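Local coordinates for protein manganese-dependent inorganic pyrophosphatase (Methanocaldococcus jannaschii, PDB 2EB0) that hydrolyses inorganic diphosphate to two phosphates as a family II pyrophosphatase that works with two manganese ions in each subunit, at residues F24-P29 against G126-E131; D232-L237 against L264-K269; K274-K279 against V298-R303; F46-P51 against K133-G138. One frame throughout, in Å; residues are numbered along the deposited sequence.

Interaction 1 of 4, residues F24-P29 against G126-E131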
loop_
_atom_site.group_PDB
_atom_site.type_symbol
_atom_site.label_atom_id
_atom_site.label_comp_id
_atom_site.label_asym_id
_atom_site.label_seq_id
_atom_site.Cartn_x
_atom_site.Cartn_y
_atom_site.Cartn_z
ATOM N N PHE B 24 3.899 10.776 18.788
ATOM C CA PHE B 24 3.403 9.466 19.208
ATOM C C PHE B 24 4.449 8.364 19.061
ATOM O O PHE B 24 4.515 7.450 19.874
ATOM C CB PHE B 24 2.161 9.082 18.393
ATOM C CG PHE B 24 0.912 9.811 18.801
ATOM C CD1 PHE B 24 0.192 10.546 17.875
ATOM C CD2 PHE B 24 0.442 9.739 20.106
ATOM C CE1 PHE B 24 -0.975 11.196 18.237
ATOM C CE2 PHE B 24 -0.727 10.389 20.475
ATOM C CZ PHE B 24 -1.434 11.116 19.538
ATOM N N LEU B 25 5.260 8.451 18.015
ATOM C CA LEU B 25 6.282 7.444 17.764
ATOM C C LEU B 25 7.594 7.774 18.455
ATOM O O LEU B 25 8.553 7.015 18.367
ATOM C CB LEU B 25 6.505 7.297 16.258
ATOM C CG LEU B 25 5.588 6.345 15.487
ATOM C CD1 LEU B 25 4.167 6.410 16.000
ATOM C CD2 LEU B 25 5.642 6.708 14.017
ATOM N N ASP B 26 7.625 8.910 19.142
ATOM C CA ASP B 26 8.810 9.361 19.864
ATOM C C ASP B 26 10.074 9.487 19.026
ATOM O O ASP B 26 11.155 9.097 19.461
ATOM C CB ASP B 26 9.091 8.451 21.068
ATOM C CG ASP B 26 8.223 8.789 22.266
ATOM O OD1 ASP B 26 8.285 9.944 22.738
ATOM O OD2 ASP B 26 7.482 7.903 22.738
ATOM N N CYS B 27 9.945 10.020 17.819
ATOM C CA CYS B 27 11.116 10.220 16.982
ATOM C C CYS B 27 11.130 11.668 16.521
ATOM O O CYS B 27 10.381 12.489 17.052
ATOM C CB CYS B 27 11.126 9.247 15.798
ATOM S SG CYS B 27 9.658 9.249 14.781
ATOM N N TYR B 28 11.976 11.994 15.551
ATOM C CA TYR B 28 12.077 13.373 15.080
ATOM C C TYR B 28 11.168 13.778 13.923
ATOM O O TYR B 28 11.066 13.071 12.916
ATOM C CB TYR B 28 13.516 13.684 14.663
ATOM C CG TYR B 28 14.567 13.309 15.681
ATOM C CD1 TYR B 28 14.444 13.697 17.016
ATOM C CD2 TYR B 28 15.690 12.574 15.307
ATOM C CE1 TYR B 28 15.413 13.359 17.953
ATOM C CE2 TYR B 28 16.666 12.233 16.237
ATOM C CZ TYR B 28 16.522 12.628 17.557
ATOM O OH TYR B 28 17.488 12.292 18.480
ATOM N N PRO B 29 10.496 14.934 14.056
ATOM C CA PRO B 29 9.609 15.445 13.010
ATOM C C PRO B 29 10.494 16.177 12.007
ATOM O O PRO B 29 11.541 16.719 12.375
ATOM C CB PRO B 29 8.706 16.406 13.768
ATOM C CG PRO B 29 9.644 16.973 14.789
ATOM C CD PRO B 29 10.351 15.726 15.288
ATOM N N GLY B 126 2.915 1.762 15.984
ATOM C CA GLY B 126 4.099 2.091 16.753
ATOM C C GLY B 126 3.889 3.127 17.842
ATOM O O GLY B 126 4.802 3.385 18.625
ATOM N N GLY B 127 2.695 3.714 17.892
ATOM C CA GLY B 127 2.381 4.731 18.886
ATOM C C GLY B 127 2.657 4.319 20.320
ATOM O O GLY B 127 2.652 3.132 20.636
ATOM N N LYS B 128 2.882 5.300 21.193
ATOM C CA LYS B 128 3.182 5.017 22.592
ATOM C C LYS B 128 2.080 5.424 23.569
ATOM O O LYS B 128 2.361 5.779 24.713
ATOM C CB LYS B 128 4.491 5.703 22.993
ATOM C CG LYS B 128 5.646 5.461 22.030
ATOM C CD LYS B 128 5.949 3.982 21.871
ATOM C CE LYS B 128 7.057 3.752 20.856
ATOM N NZ LYS B 128 7.364 2.301 20.703
ATOM N N LYS B 129 0.833 5.374 23.113
ATOM C CA LYS B 129 -0.327 5.704 23.943
ATOM C C LYS B 129 -0.244 7.013 24.724
ATOM O O LYS B 129 -0.784 7.122 25.828
ATOM C CB LYS B 129 -0.620 4.555 24.914
ATOM C CG LYS B 129 -1.083 3.270 24.238
ATOM C CD LYS B 129 -2.490 3.410 23.664
ATOM C CE LYS B 129 -2.863 2.211 22.798
ATOM N NZ LYS B 129 -2.733 0.911 23.522
ATOM N N LYS B 130 0.411 8.010 24.144
ATOM C CA LYS B 130 0.548 9.313 24.786
ATOM C C LYS B 130 -0.772 10.076 24.659
ATOM O O LYS B 130 -1.657 9.670 23.905
ATOM C CB LYS B 130 1.703 10.069 24.126
ATOM C CG LYS B 130 2.990 9.248 24.132
ATOM C CD LYS B 130 4.093 9.832 23.280
ATOM C CE LYS B 130 4.837 10.936 23.992
ATOM N NZ LYS B 130 5.987 11.410 23.171
ATOM N N GLU B 131 -0.927 11.164 25.403
ATOM C CA GLU B 131 -2.168 11.919 25.326
ATOM C C GLU B 131 -2.109 13.035 24.290
ATOM O O GLU B 131 -1.114 13.745 24.177
ATOM C CB GLU B 131 -2.526 12.516 26.687
ATOM C CG GLU B 131 -3.770 13.390 26.640
ATOM C CD GLU B 131 -4.099 14.042 27.966
ATOM O OE1 GLU B 131 -5.068 14.827 28.008
ATOM O OE2 GLU B 131 -3.401 13.776 28.965
#
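Phe24 and Leu25, the last turn of helix 12-25, pack against the backbone of Gly126 and Gly127, and this is the close-fitting part of the contact. The CD1 methyl of Leu25 packs on the peptide that joins the two glycines, 3.6 Å from the backbone N of Gly127. Gly126, with positive phi, has a conformation that by itself calls for glycine. Phe24 O is used as well: it receives a weak, bent bond from Lys128 N at 3.0 Å (127° at the hydrogen) and a CA-H...O contact from Gly127 CA. The phenyl ring of Phe24 is buried and turns its edge to the loop, with CE2 3.6 Å from Lys130 O near the ring plane; Ile122 and Leu132 pack on it too.

The outer side is polar and looser. Asp26 leaves the helix with positive phi, and its carboxylate spans two lysines. Lys130, bent at chi3 (81°), brings NZ to 2.8 Å from Asp26 OD1, approaching from above the carboxylate plane; the same ammonium group bonds Tyr23 O and lies against the Tyr23 ring as a cation-pi partner. A methionine in its place would probably leave Asp26 without its salt-bridge mate and Tyr23 O without this donor. Lys128 offers Asp26 only its aliphatic part, CG standing 3.1 Å from OD2, while its exposed end is poorly ordered. Helix 12-25 connects the neighbouring parallel strands 2-5 and 28-31, so the contact lies at the end of the helix in a beta-alpha-beta crossover of the DHH domain's parallel sheet.

Interaction 2 of 4, residues D232-L237 against L264-K269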
loop_
_atom_site.group_PDB
_atom_site.type_symbol
_atom_site.label_atom_id
_atom_site.label_comp_id
_atom_site.label_asym_id
_atom_site.label_seq_id
_atom_site.Cartn_x
_atom_site.Cartn_y
_atom_site.Cartn_z
ATOM N N ASP B 232 1.519 34.982 -17.318
ATOM C CA ASP B 232 2.881 34.831 -16.832
ATOM C C ASP B 232 3.106 33.439 -16.264
ATOM O O ASP B 232 4.173 32.849 -16.471
ATOM C CB ASP B 232 3.192 35.879 -15.760
ATOM C CG ASP B 232 3.154 37.293 -16.303
ATOM O OD1 ASP B 232 3.780 37.542 -17.358
ATOM O OD2 ASP B 232 2.505 38.155 -15.671
ATOM N N ILE B 233 2.107 32.917 -15.550
ATOM C CA ILE B 233 2.206 31.579 -14.963
ATOM C C ILE B 233 2.382 30.532 -16.062
ATOM O O ILE B 233 3.214 29.626 -15.941
ATOM C CB ILE B 233 0.947 31.228 -14.117
ATOM C CG1 ILE B 233 0.930 32.065 -12.831
ATOM C CG2 ILE B 233 0.947 29.747 -13.763
ATOM C CD1 ILE B 233 -0.276 31.835 -11.955
ATOM N N TYR B 234 1.615 30.671 -17.141
ATOM C CA TYR B 234 1.706 29.726 -18.251
ATOM C C TYR B 234 3.097 29.727 -18.886
ATOM O O TYR B 234 3.674 28.666 -19.150
ATOM C CB TYR B 234 0.666 30.039 -19.329
ATOM C CG TYR B 234 0.497 28.895 -20.305
ATOM C CD1 TYR B 234 -0.201 27.742 -19.936
ATOM C CD2 TYR B 234 1.087 28.934 -21.572
ATOM C CE1 TYR B 234 -0.304 26.656 -20.798
ATOM C CE2 TYR B 234 0.989 27.850 -22.444
ATOM C CZ TYR B 234 0.294 26.716 -22.049
ATOM O OH TYR B 234 0.199 25.634 -22.893
ATOM N N LYS B 235 3.628 30.918 -19.140
ATOM C CA LYS B 235 4.954 31.037 -19.735
ATOM C C LYS B 235 5.958 30.278 -18.871
ATOM O O LYS B 235 6.733 29.455 -19.378
ATOM C CB LYS B 235 5.369 32.507 -19.845
ATOM C CG LYS B 235 6.715 32.707 -20.530
ATOM C CD LYS B 235 7.158 34.165 -20.537
ATOM C CE LYS B 235 6.250 35.040 -21.386
ATOM N NZ LYS B 235 6.714 36.458 -21.382
ATOM N N LEU B 236 5.934 30.542 -17.563
ATOM C CA LEU B 236 6.848 29.864 -16.656
ATOM C C LEU B 236 6.651 28.347 -16.709
ATOM O O LEU B 236 7.622 27.583 -16.661
ATOM C CB LEU B 236 6.674 30.385 -15.224
ATOM C CG LEU B 236 7.162 31.821 -14.954
ATOM C CD1 LEU B 236 6.867 32.214 -13.513
ATOM C CD2 LEU B 236 8.650 31.923 -15.211
ATOM N N LEU B 237 5.406 27.901 -16.824
ATOM C CA LEU B 237 5.150 26.468 -16.881
ATOM C C LEU B 237 5.693 25.866 -18.183
ATOM O O LEU B 237 6.073 24.693 -18.223
ATOM C CB LEU B 237 3.650 26.187 -16.737
ATOM C CG LEU B 237 2.999 26.526 -15.380
ATOM C CD1 LEU B 237 1.538 26.121 -15.408
ATOM C CD2 LEU B 237 3.705 25.800 -14.245
ATOM N N LEU B 264 -4.698 24.439 -16.550
ATOM C CA LEU B 264 -3.770 24.965 -17.547
ATOM C C LEU B 264 -3.048 23.724 -18.055
ATOM O O LEU B 264 -2.527 22.940 -17.258
ATOM C CB LEU B 264 -2.762 25.922 -16.919
ATOM C CG LEU B 264 -3.280 27.167 -16.193
ATOM C CD1 LEU B 264 -2.090 28.046 -15.819
ATOM C CD2 LEU B 264 -4.236 27.942 -17.081
ATOM N N VAL B 265 -3.016 23.540 -19.372
ATOM C CA VAL B 265 -2.390 22.355 -19.939
ATOM C C VAL B 265 -1.147 22.643 -20.773
ATOM O O VAL B 265 -1.197 23.381 -21.755
ATOM C CB VAL B 265 -3.413 21.567 -20.781
ATOM C CG1 VAL B 265 -2.806 20.252 -21.251
ATOM C CG2 VAL B 265 -4.659 21.303 -19.952
ATOM N N VAL B 266 -0.033 22.040 -20.370
ATOM C CA VAL B 266 1.241 22.228 -21.048
ATOM C C VAL B 266 1.892 20.895 -21.421
ATOM O O VAL B 266 2.064 20.012 -20.568
ATOM C CB VAL B 266 2.223 23.007 -20.151
ATOM C CG1 VAL B 266 3.383 23.531 -20.983
ATOM C CG2 VAL B 266 1.499 24.143 -19.449
ATOM N N GLY B 267 2.263 20.756 -22.693
ATOM C CA GLY B 267 2.897 19.529 -23.150
ATOM C C GLY B 267 1.948 18.588 -23.876
ATOM O O GLY B 267 1.360 18.942 -24.897
ATOM N N ASN B 268 1.781 17.388 -23.332
ATOM C CA ASN B 268 0.919 16.381 -23.936
ATOM C C ASN B 268 -0.578 16.664 -23.770
ATOM O O ASN B 268 -1.271 15.960 -23.033
ATOM C CB ASN B 268 1.253 15.012 -23.339
ATOM C CG ASN B 268 0.707 13.874 -24.165
ATOM O OD1 ASN B 268 -0.354 13.993 -24.774
ATOM N ND2 ASN B 268 1.419 12.755 -24.178
ATOM N N LYS B 269 -1.081 17.680 -24.470
ATOM C CA LYS B 269 -2.495 18.037 -24.385
ATOM C C LYS B 269 -3.407 16.892 -24.806
ATOM O O LYS B 269 -4.510 16.728 -24.268
ATOM C CB LYS B 269 -2.783 19.276 -25.237
ATOM C CG LYS B 269 -2.125 20.541 -24.695
ATOM C CD LYS B 269 -2.505 21.782 -25.486
ATOM C CE LYS B 269 -1.857 23.027 -24.890
ATOM N NZ LYS B 269 -2.134 24.247 -25.706
#
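Tyr234 reaches from helix 230-243 across the end of strand 260-267, and its ring overlaps the CG2 methyl of Val266, 3.4 Å from CE1. The two side chains come from opposite directions, and the methyl meets the ring obliquely. With CG anti to the backbone N (chi1 -166°), the ring reaches toward the strand and carries the hydroxyl to its backbone, where OH donates to Val265 O at 2.9 Å. That oxygen lies at the ring edge, and the donor is tilted 29° out of the carbonyl plane. The phenol is therefore held both by apolar packing and by one directed bond. The chain of Lys269, extended beyond CG, comes to meet the tyrosine from the opposite direction, with CE 3.9 Å from Tyr234 OH; its NZ makes a weak bond to Gly282 O.

Deeper in, the contact is wholly aliphatic. Leu264 CD1 touches both Ile233 CG2, at 4.0 Å, and Leu237 CD1, at 4.1 Å, its side chain crossing both at about a right angle. One turn beyond Tyr234, Leu237 CB rests on Val266 CG2, so this single methyl is shared by two helix residues. Leu264 and Val266 both point toward the helix while Val265 points away, the alternation expected of a strand with one face under a helix.

The axes of the helix and strand segments run 9.3 Å apart and 25° from parallel. Helix 230-243 thus lies along one face of the mixed DHHA2 sheet, where Leu237 also touches Phe251 of strand 248-255 and Ile199 of helix 195-201.

Interaction 3 of 4, residues K274-K279 against V298-R303; sequences KAFNVK and VPPLER
Ala275 and Phe276, where helix 269-275 runs out, meet Pro300 and Leu301 of helix 293-306 in a small apolar contact in which the rotations of Leu301 and Phe276 place the touching atoms. Leu301 has CG anti to its own backbone N (chi1 -155°) and a second torsion of 58°, which together bring CD1 to the Ala275 methyl. The two carbons, Ala275 CB and Leu301 CD1, are 3.5 Å apart, tighter than usual van der Waals contact. The CA atoms of these residues are likewise only 5.0 Å apart, a closeness that the small alanine side chain allows.

Phe276 is the first residue to leave helical geometry. Its CG sits anti to the carbonyl carbon and the ring is turned nearly perpendicular at chi2 (87°), so that it meets both partners obliquely: CE2 comes within 3.5 Å of Pro300 CG and CE1 within 3.9 Å of Leu301 CD1. This packing joins two helices of the DHHA2 domain, the short one after strand 260-267 and the C-terminal one, with Leu301 also reaching Phe208 and Ile215 on the mixed sheet.

Pro300 uses two atoms, CG against the phenyl ring and CB 3.5 Å from Ala275 O. Helix 293-306 is kinked here, since the prolines at 299 and 300 have no N-H to bond the preceding turn. Arg303 folds back over that kink: Pro299 O lies over the centre of one face of its guanidinium, 3.3 Å above the plane, and Glu97 of the second subunit packs on Pro299.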
loop_
_atom_site.group_PDB
_atom_site.type_symbol
_atom_site.label_atom_id
_atom_site.label_comp_id
_atom_site.label_asym_id
_atom_site.label_seq_id
_atom_site.Cartn_x
_atom_site.Cartn_y
_atom_site.Cartn_z
ATOM N N LYS B 274 -7.755 13.154 -23.583
ATOM C CA LYS B 274 -8.196 11.767 -23.545
ATOM C C LYS B 274 -8.609 11.451 -22.108
ATOM O O LYS B 274 -9.656 10.857 -21.853
ATOM C CB LYS B 274 -7.059 10.835 -23.974
ATOM C CG LYS B 274 -7.402 9.356 -23.866
ATOM C CD LYS B 274 -6.179 8.473 -24.064
ATOM C CE LYS B 274 -6.496 7.021 -23.737
ATOM N NZ LYS B 274 -5.273 6.165 -23.644
ATOM N N ALA B 275 -7.773 11.876 -21.170
ATOM C CA ALA B 275 -8.023 11.641 -19.759
ATOM C C ALA B 275 -9.350 12.236 -19.278
ATOM O O ALA B 275 -10.037 11.629 -18.459
ATOM C CB ALA B 275 -6.858 12.211 -18.931
ATOM N N PHE B 276 -9.722 13.403 -19.799
ATOM C CA PHE B 276 -10.948 14.053 -19.347
ATOM C C PHE B 276 -12.112 14.180 -20.319
ATOM O O PHE B 276 -12.981 15.037 -20.135
ATOM C CB PHE B 276 -10.610 15.430 -18.767
ATOM C CG PHE B 276 -9.661 15.367 -17.610
ATOM C CD1 PHE B 276 -8.284 15.356 -17.820
ATOM C CD2 PHE B 276 -10.144 15.225 -16.309
ATOM C CE1 PHE B 276 -7.400 15.197 -16.755
ATOM C CE2 PHE B 276 -9.270 15.065 -15.234
ATOM C CZ PHE B 276 -7.895 15.049 -15.456
ATOM N N ASN B 277 -12.143 13.327 -21.337
ATOM C CA ASN B 277 -13.226 13.348 -22.311
ATOM C C ASN B 277 -13.592 14.770 -22.695
ATOM O O ASN B 277 -14.771 15.116 -22.743
ATOM C CB ASN B 277 -14.472 12.661 -21.742
ATOM C CG ASN B 277 -14.247 11.198 -21.424
ATOM O OD1 ASN B 277 -13.465 10.852 -20.542
ATOM N ND2 ASN B 277 -14.940 10.327 -22.145
ATOM N N VAL B 278 -12.588 15.597 -22.967
ATOM C CA VAL B 278 -12.850 16.981 -23.346
ATOM C C VAL B 278 -11.698 17.592 -24.144
ATOM O O VAL B 278 -10.531 17.463 -23.766
ATOM C CB VAL B 278 -13.128 17.856 -22.087
ATOM C CG1 VAL B 278 -11.924 17.858 -21.166
ATOM C CG2 VAL B 278 -13.490 19.273 -22.500
ATOM N N LYS B 279 -12.031 18.245 -25.255
ATOM C CA LYS B 279 -11.019 18.886 -26.091
ATOM C C LYS B 279 -10.730 20.268 -25.510
ATOM O O LYS B 279 -11.650 20.978 -25.098
ATOM C CB LYS B 279 -11.513 19.031 -27.531
ATOM C CG LYS B 279 -10.388 19.261 -28.532
ATOM C CD LYS B 279 -10.885 19.888 -29.828
ATOM C CE LYS B 279 -11.293 21.340 -29.615
ATOM N NZ LYS B 279 -11.697 22.006 -30.885
ATOM N N VAL B 298 -5.556 12.993 -10.869
ATOM C CA VAL B 298 -4.567 11.940 -11.039
ATOM C C VAL B 298 -5.133 10.625 -11.600
ATOM O O VAL B 298 -4.598 10.072 -12.566
ATOM C CB VAL B 298 -3.831 11.667 -9.701
ATOM C CG1 VAL B 298 -2.841 10.523 -9.854
ATOM C CG2 VAL B 298 -3.101 12.930 -9.250
ATOM N N PRO B 299 -6.239 10.125 -11.029
ATOM C CA PRO B 299 -6.819 8.868 -11.510
ATOM C C PRO B 299 -7.075 8.750 -13.012
ATOM O O PRO B 299 -6.608 7.803 -13.644
ATOM C CB PRO B 299 -8.100 8.739 -10.683
ATOM C CG PRO B 299 -7.731 9.427 -9.404
ATOM C CD PRO B 299 -7.019 10.660 -9.903
ATOM N N PRO B 300 -7.825 9.699 -13.603
ATOM C CA PRO B 300 -8.103 9.631 -15.042
ATOM C C PRO B 300 -6.869 9.883 -15.895
ATOM O O PRO B 300 -6.736 9.335 -16.990
ATOM C CB PRO B 300 -9.165 10.708 -15.236
ATOM C CG PRO B 300 -8.747 11.738 -14.250
ATOM C CD PRO B 300 -8.429 10.907 -13.017
ATOM N N LEU B 301 -5.967 10.708 -15.378
ATOM C CA LEU B 301 -4.747 11.046 -16.088
ATOM C C LEU B 301 -3.751 9.876 -16.085
ATOM O O LEU B 301 -3.212 9.515 -17.136
ATOM C CB LEU B 301 -4.123 12.293 -15.464
ATOM C CG LEU B 301 -3.213 13.146 -16.343
ATOM C CD1 LEU B 301 -3.977 13.635 -17.587
ATOM C CD2 LEU B 301 -2.719 14.344 -15.515
ATOM N N GLU B 302 -3.500 9.276 -14.923
ATOM C CA GLU B 302 -2.571 8.148 -14.906
ATOM C C GLU B 302 -3.177 6.941 -15.611
ATOM O O GLU B 302 -2.453 6.109 -16.147
ATOM C CB GLU B 302 -2.174 7.748 -13.487
ATOM C CG GLU B 302 -1.373 6.454 -13.459
ATOM C CD GLU B 302 -0.795 6.135 -12.094
ATOM O OE1 GLU B 302 -1.512 6.311 -11.086
ATOM O OE2 GLU B 302 0.379 5.699 -12.038
ATOM N N ARG B 303 -4.501 6.837 -15.603
ATOM C CA ARG B 303 -5.146 5.725 -16.277
ATOM C C ARG B 303 -4.996 5.910 -17.774
ATOM O O ARG B 303 -4.785 4.945 -18.503
ATOM C CB ARG B 303 -6.626 5.626 -15.906
ATOM C CG ARG B 303 -6.888 4.769 -14.678
ATOM C CD ARG B 303 -8.324 4.268 -14.661
ATOM N NE ARG B 303 -9.278 5.363 -14.535
ATOM C CZ ARG B 303 -9.508 6.026 -13.406
ATOM N NH1 ARG B 303 -8.851 5.700 -12.298
ATOM N NH2 ARG B 303 -10.389 7.020 -13.386
#

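Interaction 4 of 4, residues F46-P51 against K133-G138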
loop_
_atom_site.group_PDB
_atom_site.type_symbol
_atom_site.label_atom_id
_atom_site.label_comp_id
_atom_site.label_asym_id
_atom_site.label_seq_id
_atom_site.Cartn_x
_atom_site.Cartn_y
_atom_site.Cartn_z
ATOM N N PHE B 46 -1.260 27.460 17.282
ATOM C CA PHE B 46 -1.227 26.519 18.389
ATOM C C PHE B 46 0.077 26.451 19.148
ATOM O O PHE B 46 0.307 25.510 19.898
ATOM C CB PHE B 46 -1.642 25.129 17.903
ATOM C CG PHE B 46 -3.026 25.101 17.342
ATOM C CD1 PHE B 46 -3.237 25.186 15.974
ATOM C CD2 PHE B 46 -4.130 25.067 18.194
ATOM C CE1 PHE B 46 -4.535 25.240 15.454
ATOM C CE2 PHE B 46 -5.423 25.121 17.685
ATOM C CZ PHE B 46 -5.629 25.207 16.310
ATOM N N GLY B 47 0.916 27.466 18.962
ATOM C CA GLY B 47 2.193 27.520 19.653
ATOM C C GLY B 47 3.055 26.295 19.445
ATOM O O GLY B 47 3.657 25.790 20.383
ATOM N N VAL B 48 3.115 25.822 18.208
ATOM C CA VAL B 48 3.910 24.655 17.857
ATOM C C VAL B 48 5.104 25.066 17.003
ATOM O O VAL B 48 4.965 25.838 16.064
ATOM C CB VAL B 48 3.048 23.617 17.082
ATOM C CG1 VAL B 48 3.917 22.454 16.598
ATOM C CG2 VAL B 48 1.926 23.095 17.996
ATOM N N MET B 49 6.276 24.544 17.333
ATOM C CA MET B 49 7.496 24.861 16.590
ATOM C C MET B 49 7.545 24.176 15.227
ATOM O O MET B 49 7.059 23.055 15.062
ATOM C CB MET B 49 8.727 24.456 17.406
ATOM C CG MET B 49 8.759 25.045 18.816
ATOM S SD MET B 49 8.644 26.857 18.847
ATOM C CE MET B 49 6.893 27.077 19.246
ATOM N N GLU B 50 8.132 24.866 14.257
ATOM C CA GLU B 50 8.280 24.361 12.895
ATOM C C GLU B 50 9.318 23.234 12.843
ATOM O O GLU B 50 10.438 23.410 13.297
ATOM C CB GLU B 50 8.734 25.499 11.985
ATOM C CG GLU B 50 8.891 25.125 10.530
ATOM C CD GLU B 50 9.648 26.183 9.745
ATOM O OE1 GLU B 50 9.631 26.129 8.495
ATOM O OE2 GLU B 50 10.268 27.064 10.382
ATOM N N PRO B 51 8.963 22.079 12.259
ATOM C CA PRO B 51 9.836 20.900 12.129
ATOM C C PRO B 51 11.140 21.210 11.401
ATOM O O PRO B 51 11.169 22.060 10.517
ATOM C CB PRO B 51 8.990 19.917 11.320
ATOM C CG PRO B 51 7.594 20.383 11.527
ATOM C CD PRO B 51 7.709 21.870 11.521
ATOM N N LYS B 133 -2.610 16.429 23.322
ATOM C CA LYS B 133 -2.830 17.731 23.922
ATOM C C LYS B 133 -3.580 18.644 22.956
ATOM O O LYS B 133 -3.621 18.392 21.752
ATOM C CB LYS B 133 -1.486 18.361 24.318
ATOM C CG LYS B 133 -0.787 17.620 25.451
ATOM C CD LYS B 133 -1.709 17.527 26.657
ATOM C CE LYS B 133 -1.160 16.611 27.734
ATOM N NZ LYS B 133 -2.025 16.643 28.949
ATOM N N PRO B 134 -4.184 19.720 23.477
ATOM C CA PRO B 134 -4.936 20.670 22.656
ATOM C C PRO B 134 -4.163 21.239 21.469
ATOM O O PRO B 134 -4.715 21.365 20.372
ATOM C CB PRO B 134 -5.342 21.746 23.657
ATOM C CG PRO B 134 -4.281 21.668 24.681
ATOM C CD PRO B 134 -4.116 20.187 24.867
ATOM N N ASP B 135 -2.894 21.583 21.679
ATOM C CA ASP B 135 -2.098 22.132 20.585
ATOM C C ASP B 135 -1.958 21.158 19.419
ATOM O O ASP B 135 -2.232 21.523 18.276
ATOM C CB ASP B 135 -0.713 22.587 21.069
ATOM C CG ASP B 135 0.059 21.498 21.794
ATOM O OD1 ASP B 135 1.222 21.777 22.164
ATOM O OD2 ASP B 135 -0.477 20.379 22.001
ATOM N N LEU B 136 -1.545 19.923 19.696
ATOM C CA LEU B 136 -1.403 18.940 18.628
ATOM C C LEU B 136 -2.774 18.586 18.059
ATOM O O LEU B 136 -2.898 18.296 16.866
ATOM C CB LEU B 136 -0.691 17.680 19.127
ATOM C CG LEU B 136 0.780 17.854 19.503
ATOM C CD1 LEU B 136 1.356 16.504 19.881
ATOM C CD2 LEU B 136 1.557 18.446 18.339
ATOM N N ALA B 137 -3.804 18.621 18.905
ATOM C CA ALA B 137 -5.159 18.332 18.440
ATOM C C ALA B 137 -5.543 19.442 17.453
ATOM O O ALA B 137 -6.247 19.206 16.468
ATOM C CB ALA B 137 -6.131 18.308 19.608
ATOM N N GLY B 138 -5.054 20.648 17.730
ATOM C CA GLY B 138 -5.323 21.782 16.867
ATOM C C GLY B 138 -4.679 21.622 15.503
ATOM O O GLY B 138 -5.248 22.048 14.500
HETATM O O HOH W 1 1.536 24.490 22.532
#
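Phe46 lays one face of its ring on Gly138 at the start of helix 134-148, where a Schellman motif closes helix 37-45 of the DHH domain. Gly47, with positive phi, is the C-prime residue of that motif and turns the chain toward Val48. The ring stands with CG anti to the carbonyl carbon (chi1 -61°), bringing its flat side over the glycine. Gly138 CA sits 3.5 Å from the ring centroid and 16° off the normal, a CH-pi contact. A CB on Gly138 would run into CE2, so this close approach depends on glycine. The ring also reaches the carbonyl of the same glycine, with CE1 3.4 Å from Gly138 O, an oxygen that accepts a bond from Ser142 OG further along the helix. A serine in place of Phe46 would probably leave the Gly138 surface without its aromatic cover and open a gap between the loop and the helix.

Val48 and Asp135 cross at about a right angle, CG2 of the valine touching CB of the aspartate at 4.1 Å. The same CB is 3.3 Å from Phe46 O, so the aspartate's aliphatic carbon lies against the loop while its carboxylate turns to polar partners. Asp135 has CG between the backbone N and the carbonyl carbon (chi1 55°), which lets OD2 accept the N-H of Leu136 at 2.6 Å, from above the carboxylate plane. At its other oxygen one water reaches both segments, 2.8 Å from Asp135 OD1 and 3.1 Å from Phe46 O.

From the N terminus, the chain first passes the 24-29 segment of interaction 1 and then the 46-51 loop of interaction 4. It meets their partners in the same order, 126-131 closing interaction 1 and 133-138 closing interaction 4, so the two long loops cross. Both lie in the DHH domain and touch where Pro29 packs on Pro51; together they bring the loop before helix 134-148 and its first turns against the ends of helices 12-25 and 37-45. The DHHA2 contacts follow in series, on the opposite side of the chain's centre. Interaction 2 closes a short loop between helix 230-243 and strand 260-267; interaction 3 then joins helix 269-275 to C-terminal helix 293-306. The centres of interactions 2 and 3 lie about 17 Å apart.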